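Local coordinates for protein alcohol dehydrogenase, zinc-containing (PDB 1VJ0) that probably oxidises alcohols or reduces the matching carbonyl compounds as a zinc-containing member of the medium-chain dehydrogenase family, at residues Lys33-Ser38 and Tyr142-Gly147; Arg42-Val47 and His152-Pro157; Gly196-Ile201 and Ala220-Val225; Gly211-Arg216 and Glu237-Asp242. All coordinates share one frame; numbering follows the deposited sequence.

Contact 1. Residues Lys33-Ser38 and Tyr142-Gly147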
loop_
_atom_site.group_PDB
_atom_site.type_symbol
_atom_site.label_atom_id
_atom_site.label_comp_id
_atom_site.label_asym_id
_atom_site.label_seq_id
_atom_site.Cartn_x
_atom_site.Cartn_y
_atom_site.Cartn_z
ATOM N N LYS A 33 21.759 35.526 27.635
ATOM C CA LYS A 33 21.051 35.700 28.885
ATOM C C LYS A 33 21.247 34.475 29.785
ATOM O O LYS A 33 21.410 33.358 29.291
ATOM C CB LYS A 33 19.568 35.934 28.621
ATOM C CG LYS A 33 18.806 36.155 29.935
ATOM C CD LYS A 33 17.345 36.565 29.708
ATOM C CE LYS A 33 16.870 37.479 30.855
ATOM N NZ LYS A 33 15.454 37.869 30.699
ATOM N N GLU A 34 21.196 34.688 31.094
ATOM C CA GLU A 34 21.361 33.607 32.063
ATOM C C GLU A 34 20.042 33.329 32.728
ATOM O O GLU A 34 19.207 34.227 32.838
ATOM C CB GLU A 34 22.428 33.987 33.075
ATOM C CG GLU A 34 23.783 34.064 32.416
ATOM C CD GLU A 34 24.863 34.545 33.362
ATOM O OE1 GLU A 34 24.534 35.011 34.483
ATOM O OE2 GLU A 34 26.037 34.472 32.978
ATOM N N PHE A 35 19.848 32.068 33.138
ATOM C CA PHE A 35 18.587 31.598 33.756
ATOM C C PHE A 35 18.927 30.688 34.937
ATOM O O PHE A 35 19.951 30.054 34.931
ATOM C CB PHE A 35 17.758 30.794 32.780
ATOM C CG PHE A 35 17.406 31.530 31.527
ATOM C CD1 PHE A 35 18.280 31.547 30.443
ATOM C CD2 PHE A 35 16.206 32.193 31.420
ATOM C CE1 PHE A 35 17.940 32.258 29.275
ATOM C CE2 PHE A 35 15.842 32.885 30.244
ATOM C CZ PHE A 35 16.711 32.932 29.192
ATOM N N GLU A 36 18.082 30.620 35.960
ATOM C CA GLU A 36 18.342 29.676 37.052
ATOM C C GLU A 36 17.174 28.706 37.014
ATOM O O GLU A 36 16.005 29.110 37.030
ATOM C CB GLU A 36 18.480 30.372 38.431
ATOM C CG GLU A 36 18.413 29.367 39.597
ATOM C CD GLU A 36 18.666 29.938 40.983
ATOM O OE1 GLU A 36 18.701 31.178 41.129
ATOM O OE2 GLU A 36 18.830 29.132 41.945
ATOM N N ILE A 37 17.471 27.422 36.904
ATOM C CA ILE A 37 16.410 26.436 36.736
ATOM C C ILE A 37 16.334 25.652 38.045
ATOM O O ILE A 37 17.344 25.106 38.488
ATOM C CB ILE A 37 16.640 25.488 35.544
ATOM C CG1 ILE A 37 16.865 26.217 34.197
ATOM C CG2 ILE A 37 15.474 24.563 35.444
ATOM C CD1 ILE A 37 15.786 27.270 33.824
ATOM N N SER A 38 15.158 25.681 38.692
ATOM C CA SER A 38 14.911 24.921 39.923
ATOM C C SER A 38 13.896 23.846 39.552
ATOM O O SER A 38 14.257 22.838 38.934
ATOM C CB SER A 38 14.436 25.843 41.025
ATOM O OG SER A 38 14.148 25.101 42.199
ATOM N N TYR A 142 8.551 30.804 32.579
ATOM C CA TYR A 142 9.392 29.802 33.242
ATOM C C TYR A 142 8.838 28.430 32.861
ATOM O O TYR A 142 7.634 28.315 32.816
ATOM C CB TYR A 142 9.331 30.013 34.773
ATOM C CG TYR A 142 10.220 29.051 35.540
ATOM C CD1 TYR A 142 9.726 27.799 35.947
ATOM C CD2 TYR A 142 11.552 29.338 35.764
ATOM C CE1 TYR A 142 10.521 26.898 36.616
ATOM C CE2 TYR A 142 12.367 28.445 36.424
ATOM C CZ TYR A 142 11.844 27.228 36.864
ATOM O OH TYR A 142 12.655 26.315 37.511
ATOM N N PRO A 143 9.674 27.427 32.548
ATOM C CA PRO A 143 11.116 27.408 32.846
ATOM C C PRO A 143 11.995 27.888 31.669
ATOM O O PRO A 143 13.189 27.692 31.711
ATOM C CB PRO A 143 11.363 25.940 33.162
ATOM C CG PRO A 143 10.422 25.232 32.201
ATOM C CD PRO A 143 9.204 26.074 32.181
ATOM N N HIS A 144 11.379 28.563 30.681
ATOM C CA HIS A 144 12.083 29.377 29.646
ATOM C C HIS A 144 12.784 28.642 28.505
ATOM O O HIS A 144 12.692 29.068 27.344
ATOM C CB HIS A 144 13.113 30.307 30.284
ATOM C CG HIS A 144 12.579 31.124 31.420
ATOM N ND1 HIS A 144 11.588 32.073 31.251
ATOM C CD2 HIS A 144 12.904 31.144 32.744
ATOM C CE1 HIS A 144 11.307 32.627 32.425
ATOM N NE2 HIS A 144 12.093 32.090 33.344
ATOM N N LEU A 145 13.493 27.561 28.836
ATOM C CA LEU A 145 14.431 26.882 27.924
ATOM C C LEU A 145 13.709 25.920 26.993
ATOM O O LEU A 145 13.617 24.701 27.262
ATOM C CB LEU A 145 15.525 26.154 28.755
ATOM C CG LEU A 145 16.273 27.020 29.779
ATOM C CD1 LEU A 145 17.218 26.198 30.600
ATOM C CD2 LEU A 145 17.004 28.212 29.116
ATOM N N ARG A 146 13.190 26.473 25.883
ATOM C CA ARG A 146 12.346 25.708 24.971
ATOM C C ARG A 146 12.935 25.689 23.553
ATOM O O ARG A 146 12.220 25.456 22.578
ATOM C CB ARG A 146 10.911 26.224 24.955
ATOM C CG ARG A 146 10.177 26.106 26.273
ATOM C CD ARG A 146 10.178 24.736 26.890
ATOM N NE ARG A 146 9.181 24.685 27.978
ATOM C CZ ARG A 146 8.784 23.572 28.569
ATOM N NH1 ARG A 146 9.305 22.405 28.215
ATOM N NH2 ARG A 146 7.888 23.630 29.534
ATOM N N GLY A 147 14.250 25.884 23.477
ATOM C CA GLY A 147 14.990 25.843 22.233
ATOM C C GLY A 147 16.421 25.375 22.480
ATOM O O GLY A 147 16.853 25.338 23.622
#

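Contact 2. Residues Arg42-Val47 and His152-Pro157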
loop_
_atom_site.group_PDB
_atom_site.type_symbol
_atom_site.label_atom_id
_atom_site.label_comp_id
_atom_site.label_asym_id
_atom_site.label_seq_id
_atom_site.Cartn_x
_atom_site.Cartn_y
_atom_site.Cartn_z
ATOM N N ARG A 42 5.894 18.674 35.831
ATOM C CA ARG A 42 5.778 17.248 36.041
ATOM C C ARG A 42 6.023 16.449 34.767
ATOM O O ARG A 42 5.448 16.700 33.714
ATOM C CB ARG A 42 4.412 16.905 36.638
ATOM C CG ARG A 42 4.309 15.504 37.194
ATOM C CD ARG A 42 2.867 15.047 37.405
ATOM N NE ARG A 42 2.301 15.752 38.570
ATOM C CZ ARG A 42 1.112 16.389 38.624
ATOM N NH1 ARG A 42 0.267 16.424 37.591
ATOM N NH2 ARG A 42 0.763 16.976 39.757
ATOM N N GLY A 43 6.904 15.465 34.875
ATOM C CA GLY A 43 7.155 14.536 33.794
ATOM C C GLY A 43 8.316 14.983 32.884
ATOM O O GLY A 43 8.768 14.214 32.048
ATOM N N SER A 44 8.749 16.236 33.043
ATOM C CA SER A 44 9.703 16.871 32.145
ATOM C C SER A 44 11.092 16.295 32.320
ATOM O O SER A 44 11.380 15.737 33.371
ATOM C CB SER A 44 9.833 18.356 32.503
ATOM O OG SER A 44 8.663 19.061 32.151
ATOM N N ILE A 45 11.940 16.524 31.305
ATOM C CA ILE A 45 13.318 16.099 31.273
ATOM C C ILE A 45 14.249 17.315 31.108
ATOM O O ILE A 45 14.125 18.062 30.144
ATOM C CB ILE A 45 13.585 15.092 30.095
ATOM C CG1 ILE A 45 12.598 13.931 30.167
ATOM C CG2 ILE A 45 15.008 14.559 30.205
ATOM C CD1 ILE A 45 11.268 14.111 29.373
ATOM N N LEU A 46 15.128 17.532 32.069
ATOM C CA LEU A 46 16.122 18.593 31.932
ATOM C C LEU A 46 17.315 18.026 31.206
ATOM O O LEU A 46 17.904 17.021 31.661
ATOM C CB LEU A 46 16.530 19.100 33.293
ATOM C CG LEU A 46 17.484 20.288 33.339
ATOM C CD1 LEU A 46 16.995 21.497 32.549
ATOM C CD2 LEU A 46 17.690 20.651 34.836
ATOM N N VAL A 47 17.677 18.653 30.108
ATOM C CA VAL A 47 18.701 18.154 29.200
ATOM C C VAL A 47 19.798 19.193 29.028
ATOM O O VAL A 47 19.512 20.368 28.783
ATOM C CB VAL A 47 18.083 17.759 27.824
ATOM C CG1 VAL A 47 19.151 17.254 26.827
ATOM C CG2 VAL A 47 16.998 16.705 28.036
ATOM N N HIS A 152 21.014 24.316 28.063
ATOM C CA HIS A 152 20.038 23.310 28.500
ATOM C C HIS A 152 18.724 23.521 27.812
ATOM O O HIS A 152 18.388 24.652 27.410
ATOM C CB HIS A 152 19.826 23.391 30.027
ATOM C CG HIS A 152 21.062 23.074 30.818
ATOM N ND1 HIS A 152 22.028 24.020 31.085
ATOM C CD2 HIS A 152 21.484 21.922 31.396
ATOM C CE1 HIS A 152 23.021 23.453 31.760
ATOM N NE2 HIS A 152 22.724 22.174 31.945
ATOM N N ILE A 153 17.927 22.448 27.748
ATOM C CA ILE A 153 16.543 22.538 27.308
ATOM C C ILE A 153 15.684 21.699 28.262
ATOM O O ILE A 153 16.150 20.693 28.820
ATOM C CB ILE A 153 16.397 22.049 25.825
ATOM C CG1 ILE A 153 15.000 22.349 25.267
ATOM C CG2 ILE A 153 16.714 20.546 25.731
ATOM C CD1 ILE A 153 14.924 22.156 23.765
ATOM N N VAL A 154 14.454 22.150 28.502
ATOM C CA VAL A 154 13.489 21.375 29.251
ATOM C C VAL A 154 12.530 20.719 28.265
ATOM O O VAL A 154 11.840 21.413 27.513
ATOM C CB VAL A 154 12.677 22.263 30.207
ATOM C CG1 VAL A 154 11.620 21.439 30.947
ATOM C CG2 VAL A 154 13.629 22.979 31.196
ATOM N N LEU A 155 12.502 19.391 28.245
ATOM C CA LEU A 155 11.645 18.633 27.327
ATOM C C LEU A 155 10.387 18.209 28.097
ATOM O O LEU A 155 10.464 17.712 29.229
ATOM C CB LEU A 155 12.383 17.384 26.793
ATOM C CG LEU A 155 13.693 17.535 26.045
ATOM C CD1 LEU A 155 14.081 16.173 25.550
ATOM C CD2 LEU A 155 13.577 18.475 24.882
ATOM N N ASP A 156 9.223 18.447 27.513
ATOM C CA ASP A 156 7.950 18.001 28.084
ATOM C C ASP A 156 7.871 16.467 28.116
ATOM O O ASP A 156 8.485 15.816 27.305
ATOM C CB ASP A 156 6.792 18.453 27.206
ATOM C CG ASP A 156 6.439 19.930 27.339
ATOM O OD1 ASP A 156 6.314 20.468 28.458
ATOM O OD2 ASP A 156 6.223 20.625 26.327
ATOM N N PRO A 157 7.029 15.895 28.982
ATOM C CA PRO A 157 6.883 14.433 29.072
ATOM C C PRO A 157 6.409 13.821 27.781
ATOM O O PRO A 157 6.711 12.674 27.489
ATOM C CB PRO A 157 5.867 14.239 30.222
ATOM C CG PRO A 157 5.174 15.566 30.405
ATOM C CD PRO A 157 6.190 16.590 29.972
#

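Contact 3. Residues Gly196-Ile201 and Ala220-Val225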
loop_
_atom_site.group_PDB
_atom_site.type_symbol
_atom_site.label_atom_id
_atom_site.label_comp_id
_atom_site.label_asym_id
_atom_site.label_seq_id
_atom_site.Cartn_x
_atom_site.Cartn_y
_atom_site.Cartn_z
ATOM N N GLY A 196 16.128 -1.374 -8.362
ATOM C CA GLY A 196 16.058 -1.120 -9.782
ATOM C C GLY A 196 15.590 0.291 -10.154
ATOM O O GLY A 196 15.351 0.548 -11.366
ATOM N N LYS A 197 15.428 1.196 -9.183
ATOM C CA LYS A 197 14.879 2.489 -9.495
ATOM C C LYS A 197 15.975 3.568 -9.700
ATOM O O LYS A 197 17.074 3.508 -9.129
ATOM C CB LYS A 197 13.843 2.952 -8.444
ATOM C CG LYS A 197 12.711 1.913 -8.161
ATOM C CD LYS A 197 11.747 1.834 -9.312
ATOM C CE LYS A 197 10.726 0.748 -9.118
ATOM N NZ LYS A 197 9.924 1.015 -7.862
ATOM N N THR A 198 15.593 4.583 -10.474
ATOM C CA THR A 198 16.406 5.776 -10.724
ATOM C C THR A 198 15.777 6.960 -10.002
ATOM O O THR A 198 14.584 7.241 -10.202
ATOM C CB THR A 198 16.507 6.075 -12.238
ATOM O OG1 THR A 198 17.325 5.096 -12.855
ATOM C CG2 THR A 198 17.234 7.430 -12.481
ATOM N N VAL A 199 16.577 7.572 -9.107
ATOM C CA VAL A 199 16.227 8.699 -8.259
ATOM C C VAL A 199 16.951 9.935 -8.745
ATOM O O VAL A 199 18.162 9.884 -8.993
ATOM C CB VAL A 199 16.664 8.428 -6.807
ATOM C CG1 VAL A 199 16.560 9.707 -5.964
ATOM C CG2 VAL A 199 15.785 7.278 -6.236
ATOM N N VAL A 200 16.198 11.010 -8.973
ATOM C CA VAL A 200 16.781 12.321 -9.227
ATOM C C VAL A 200 16.476 13.227 -8.051
ATOM O O VAL A 200 15.327 13.335 -7.588
ATOM C CB VAL A 200 16.269 12.941 -10.540
ATOM C CG1 VAL A 200 16.770 14.387 -10.720
ATOM C CG2 VAL A 200 16.646 12.087 -11.738
ATOM N N ILE A 201 17.519 13.877 -7.544
ATOM C CA ILE A 201 17.380 14.857 -6.499
ATOM C C ILE A 201 17.713 16.223 -7.019
ATOM O O ILE A 201 18.776 16.427 -7.602
ATOM C CB ILE A 201 18.291 14.499 -5.338
ATOM C CG1 ILE A 201 17.827 13.165 -4.734
ATOM C CG2 ILE A 201 18.280 15.624 -4.284
ATOM C CD1 ILE A 201 18.863 12.497 -3.884
ATOM N N ALA A 220 18.253 2.152 -4.071
ATOM C CA ALA A 220 18.086 2.708 -5.421
ATOM C C ALA A 220 19.209 2.271 -6.308
ATOM O O ALA A 220 20.357 2.158 -5.865
ATOM C CB ALA A 220 18.051 4.221 -5.398
ATOM N N GLU A 221 18.900 2.067 -7.582
ATOM C CA GLU A 221 19.931 1.672 -8.510
ATOM C C GLU A 221 20.804 2.839 -8.963
ATOM O O GLU A 221 22.050 2.735 -9.033
ATOM C CB GLU A 221 19.305 0.999 -9.728
ATOM C CG GLU A 221 20.340 0.462 -10.699
ATOM C CD GLU A 221 19.687 -0.261 -11.860
ATOM O OE1 GLU A 221 18.984 -1.260 -11.614
ATOM O OE2 GLU A 221 19.845 0.196 -13.010
ATOM N N ASN A 222 20.162 3.922 -9.355
ATOM C CA ASN A 222 20.876 5.123 -9.782
ATOM C C ASN A 222 20.422 6.338 -8.980
ATOM O O ASN A 222 19.224 6.541 -8.755
ATOM C CB ASN A 222 20.601 5.436 -11.267
ATOM C CG ASN A 222 20.922 4.312 -12.183
ATOM O OD1 ASN A 222 20.060 3.847 -12.956
ATOM N ND2 ASN A 222 22.133 3.880 -12.147
ATOM N N VAL A 223 21.386 7.150 -8.558
ATOM C CA VAL A 223 21.078 8.389 -7.816
ATOM C C VAL A 223 21.735 9.569 -8.542
ATOM O O VAL A 223 22.975 9.572 -8.780
ATOM C CB VAL A 223 21.516 8.331 -6.327
ATOM C CG1 VAL A 223 21.284 9.702 -5.649
ATOM C CG2 VAL A 223 20.791 7.197 -5.575
ATOM N N ILE A 224 20.913 10.492 -9.015
ATOM C CA ILE A 224 21.409 11.647 -9.789
ATOM C C ILE A 224 21.020 12.905 -9.049
ATOM O O ILE A 224 19.864 13.027 -8.602
ATOM C CB ILE A 224 20.761 11.679 -11.198
ATOM C CG1 ILE A 224 21.174 10.442 -12.006
ATOM C CG2 ILE A 224 21.093 13.004 -11.977
ATOM C CD1 ILE A 224 19.976 9.759 -12.631
ATOM N N VAL A 225 21.976 13.837 -8.912
ATOM C CA VAL A 225 21.713 15.142 -8.287
ATOM C C VAL A 225 21.893 16.313 -9.283
ATOM O O VAL A 225 22.871 16.351 -10.009
ATOM C CB VAL A 225 22.647 15.358 -7.098
ATOM C CG1 VAL A 225 22.395 16.731 -6.448
ATOM C CG2 VAL A 225 22.443 14.236 -6.076
#

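Contact 4. Residues Gly211-Arg216 and Glu237-Asp242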
loop_
_atom_site.group_PDB
_atom_site.type_symbol
_atom_site.label_atom_id
_atom_site.label_comp_id
_atom_site.label_asym_id
_atom_site.label_seq_id
_atom_site.Cartn_x
_atom_site.Cartn_y
_atom_site.Cartn_z
ATOM N N GLY A 211 18.986 13.072 1.181
ATOM C CA GLY A 211 18.268 12.332 0.118
ATOM C C GLY A 211 19.180 11.339 -0.591
ATOM O O GLY A 211 18.775 10.208 -0.866
ATOM N N VAL A 212 20.414 11.767 -0.895
ATOM C CA VAL A 212 21.404 10.891 -1.558
ATOM C C VAL A 212 21.671 9.637 -0.722
ATOM O O VAL A 212 21.554 8.499 -1.219
ATOM C CB VAL A 212 22.750 11.636 -1.849
ATOM C CG1 VAL A 212 23.828 10.670 -2.377
ATOM C CG2 VAL A 212 22.509 12.777 -2.896
ATOM N N VAL A 213 21.994 9.827 0.550
ATOM C CA VAL A 213 22.279 8.725 1.456
ATOM C C VAL A 213 21.051 7.832 1.706
ATOM O O VAL A 213 21.171 6.596 1.736
ATOM C CB VAL A 213 22.883 9.279 2.767
ATOM C CG1 VAL A 213 23.032 8.213 3.841
ATOM C CG2 VAL A 213 24.209 9.953 2.476
ATOM N N ILE A 214 19.862 8.430 1.811
ATOM C CA ILE A 214 18.651 7.669 2.034
ATOM C C ILE A 214 18.377 6.879 0.784
ATOM O O ILE A 214 18.102 5.689 0.891
ATOM C CB ILE A 214 17.485 8.558 2.408
ATOM C CG1 ILE A 214 17.716 9.174 3.803
ATOM C CG2 ILE A 214 16.134 7.847 2.333
ATOM C CD1 ILE A 214 16.900 10.487 3.998
ATOM N N ALA A 215 18.475 7.508 -0.380
ATOM C CA ALA A 215 18.227 6.777 -1.646
ATOM C C ALA A 215 19.129 5.563 -1.764
ATOM O O ALA A 215 18.683 4.470 -2.085
ATOM C CB ALA A 215 18.412 7.690 -2.869
ATOM N N ARG A 216 20.415 5.772 -1.487
ATOM C CA ARG A 216 21.404 4.689 -1.517
ATOM C C ARG A 216 21.027 3.594 -0.494
ATOM O O ARG A 216 21.028 2.426 -0.813
ATOM C CB ARG A 216 22.799 5.224 -1.205
ATOM C CG ARG A 216 23.574 5.779 -2.365
ATOM C CD ARG A 216 24.426 4.716 -3.160
ATOM N NE ARG A 216 23.618 4.070 -4.201
ATOM C CZ ARG A 216 23.580 4.402 -5.488
ATOM N NH1 ARG A 216 24.315 5.394 -5.955
ATOM N NH2 ARG A 216 22.791 3.727 -6.322
ATOM N N GLU A 237 28.540 13.536 -4.894
ATOM C CA GLU A 237 29.297 12.371 -5.393
ATOM C C GLU A 237 30.052 11.617 -4.306
ATOM O O GLU A 237 30.056 10.378 -4.272
ATOM C CB GLU A 237 30.321 12.809 -6.460
ATOM C CG GLU A 237 29.647 13.304 -7.754
ATOM C CD GLU A 237 30.580 14.030 -8.713
ATOM O OE1 GLU A 237 31.773 14.219 -8.373
ATOM O OE2 GLU A 237 30.091 14.440 -9.798
ATOM N N GLU A 238 30.722 12.353 -3.438
ATOM C CA GLU A 238 31.428 11.736 -2.324
ATOM C C GLU A 238 30.536 10.939 -1.367
ATOM O O GLU A 238 31.028 10.002 -0.722
ATOM C CB GLU A 238 32.170 12.787 -1.555
ATOM C CG GLU A 238 33.360 13.281 -2.356
ATOM C CD GLU A 238 34.171 14.336 -1.658
ATOM O OE1 GLU A 238 33.784 14.750 -0.530
ATOM O OE2 GLU A 238 35.201 14.728 -2.246
ATOM N N ILE A 239 29.252 11.263 -1.267
ATOM C CA ILE A 239 28.369 10.534 -0.310
ATOM C C ILE A 239 27.416 9.565 -1.019
ATOM O O ILE A 239 26.511 8.987 -0.381
ATOM C CB ILE A 239 27.606 11.479 0.654
ATOM C CG1 ILE A 239 26.565 12.313 -0.084
ATOM C CG2 ILE A 239 28.580 12.379 1.494
ATOM C CD1 ILE A 239 25.885 13.293 0.797
ATOM N N GLY A 240 27.565 9.431 -2.333
ATOM C CA GLY A 240 27.033 8.282 -3.062
ATOM C C GLY A 240 26.279 8.544 -4.355
ATOM O O GLY A 240 25.766 7.609 -4.926
ATOM N N ALA A 241 26.149 9.804 -4.791
ATOM C CA ALA A 241 25.518 10.088 -6.089
ATOM C C ALA A 241 26.308 9.434 -7.235
ATOM O O ALA A 241 27.557 9.522 -7.287
ATOM C CB ALA A 241 25.389 11.602 -6.309
ATOM N N ASP A 242 25.599 8.829 -8.189
ATOM C CA ASP A 242 26.233 8.247 -9.383
ATOM C C ASP A 242 26.548 9.301 -10.454
ATOM O O ASP A 242 27.428 9.108 -11.266
ATOM C CB ASP A 242 25.298 7.202 -10.018
ATOM C CG ASP A 242 25.015 6.031 -9.089
ATOM O OD1 ASP A 242 25.967 5.274 -8.816
ATOM O OD2 ASP A 242 23.904 5.787 -8.615
#

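Contact 1. Residues Lys33-Ser38 and Tyr142-Gly147
Leu145 pushes its two methyl branches into the notch between Phe35 and Ile37, the main bump-and-hollow fit of this contact. Its CD2 lies over one face of the Phe35 ring, a CH-pi contact 4.2 Å from the ring centroid and displaced toward the rim, while CD1 turns to Ile37 and meets CG1 at 3.6 Å, the two aliphatic side chains reaching tip to tip. With chi1 of Leu145 at -53°, CG stands opposite the carbonyl carbon, and the fork opens with one prong for each neighbour.

His144 fills the next hollow along Phe35. The two rings meet obliquely, centroids 5.3 Å apart and planes 36° from one another; one face of the imidazole lies over CA of Tyr142, and ND1 is held by the carbonyl of Cys139. The tip of Ile37, CD1, nudges the carbonyl oxygen of Pro143 at 3.4 Å, just after a cis peptide bond. Tyr142 closes the end: its OH accepts a hydrogen bond from Ser38 N, 2.8 Å long, and is also hydrogen-bonded to the carbonyl of Asp39, while the ring edge faces the carbonyl of Glu36.

The irregular loop 142-147 thus packs against the end of strand 31-37, which pairs with strand 16-22 in a two-stranded antiparallel sheet. Ala18 of that partner strand also touches Leu145, and Pro143 leans on Val154 of strand 152-155.

Contact 2. Residues Arg42-Val47 and His152-Pro157
The His152 imidazole and the Pro157 ring mark the two ends of the contact. Carbonyl O of Val47 approaches the imidazole obliquely, 3.6 Å from CD2 of His152; Leu16, Ala18, Val84 and Leu145 pack around the same side chain. At the other end, the Pro157 ring lies along the Arg42-Gly43 backbone, with CB 3.4 Å from the carbonyl O of Gly43 and CG beside that of Arg42. Gly43, at a phi of 92°, brings its bare backbone against the Pro157 ring.

Between these ends the strands run antiparallel. Ile45 with Leu155 and Val47 with Ile153 are hydrogen-bonded pairs, each closed by two reciprocal N-H to O bonds of 2.8 to 2.9 Å between their backbone N and O atoms. Leu46 and Val154 form the non-hydrogen-bonded pair between them, their side chains meeting through CD1 of Leu46 and CG2 of Val154 at 3.9 Å. On the opposite face, CG2 of Val47 fits against CD1 of Leu155, also at 3.9 Å, and CB of Val47 meets CG2 of Ile153 at 3.7 Å; Trp106 covers this trio.

Ser44 OG is hydrogen-bonded to the carbonyl of Pro41, and Asp156 forms a salt bridge with Arg137. The chemistry therefore divides: the pair uses the backbone N and O of Ile45, Val47, Ile153 and Leu155, Leu46 and Val154 turn theirs to strand 78-86 and to Leu145, the ladder side chains from Ile45 to Val47 and Ile153 to Leu155 are apolar, and charge is kept to the margin of this GroES-like domain sheet.

Contact 3. Residues Gly196-Ile201 and Ala220-Val225
Strands 198-201 and 222-225 run parallel, their directions 16° from one another, in a register that sets Thr198 beside Asn222 and Ile201 beside Val225, with Val199 bonding through both its N (to Asn222 O, 2.9 Å, almost straight) and its O (from Ile224 N, 2.8 Å) and Ile201 N donating to Ile224 O.

One face carries Thr198, Val200, Asn222 and Ile224. CD1 of Ile224 crosses to CG2 of Thr198 at 3.6 Å and also reaches CG2 of Val200. CG2 of Thr198 is placed for this by standing anti to its own N, which leaves OG1 beside that N and close to Asn222 OD1 at 3.0 Å, although the hydroxyl proton has a rival acceptor. Helix 252-262 covers this face through Ile259 and Ile262.

The other face is formed by the aliphatic Val199, Ile201, Val223 and Val225: CD1 of Ile201 meets CG1 of Val223 at 4.1 Å, and Ala220 packs beside Val199, its CB 3.9 Å from CG2 of Val199. Helix 206-217 lies against this face, completing the right-handed beta-alpha-beta crossover of a Rossmann fold.

At the start of the pair, the carbonyl of Lys197 receives two backbone donors, Glu221 N at 2.8 Å and Asn222 N at 3.1 Å, which grips the chain where it enters the second strand. Glu221 OE1, near Gly196 CA, is hydrogen-bonded to Ser337 OG of the third subunit. Polar groups thus gather at the strand entrance and subunit boundary, while the strands themselves depend on backbone bonds and branched aliphatic side chains.

Contact 4. Residues Gly211-Arg216 and Glu237-Asp242
Arg216 and Asp242 form the polar end of a helix-to-loop contact in the Rossmann domain, where helix 206-217 is bridged to the turn that leads from helix 230-238 into strand 243-246. The NH1 of Arg216 is the pivot. It donates to Asp242 OD2 at 2.7 Å in a salt bridge and to the carbonyl O of Gly240 at 2.8 Å, both acceptors lying in the guanidinium plane at its edge. The carboxylate is turned 70° from that plane, and NH1 meets OD2 from above the carboxylate plane; a weak second bond runs from NH2. Bends of the arginine chain at chi2 (-88°) and chi3 (87°) bring CD and NH1 against Gly240 O.

Gly240 follows the preceding helix in a Schellman motif with positive phi, and Arg216 passes close over its bare backbone.

The apolar half sits one helical turn away. CG1 of Val212 lodges in the curve of the turn, 3.5 Å from Ala241 N and 3.9 Å from CG1 of Ile239. CG2 of Val213 touches CD1 of Ile239 at 4.1 Å, these two side chains crossing at about a right angle.

NH2 of Arg216 also bonds to the carbonyl of Ala220, and OD2 of Asp242 accepts from Val223 N. One ion pair therefore ties helix, turn and strand 222-227 together. Arg341 of the third subunit brings a like charge close to Arg216 NE, whereas Asp242, with the guanidinium and a backbone N-H both donating to OD2, is probably kept ionised.

The four contacts fall into two touching pairs, one at each side of the chain's centre. Contacts 1 and 2 are 11 Å apart between centres, joined where Leu145 O probably accepts a hydrogen bond from Val154 N at 3.0 Å. Contacts 3 and 4 lie 9 Å apart between centres, and Val223 O with Asp242 N at 2.8 Å probably does the same for them. Between the pairs the nearest atoms stay about 22 Å apart or more. Contact 2 lies nearest of the four to the metal ligands, without touching them: the Ile153 side chain is about 8 Å from that of His77 and about 13 Å from a bound zinc ion. The other three lie away from the metal sites.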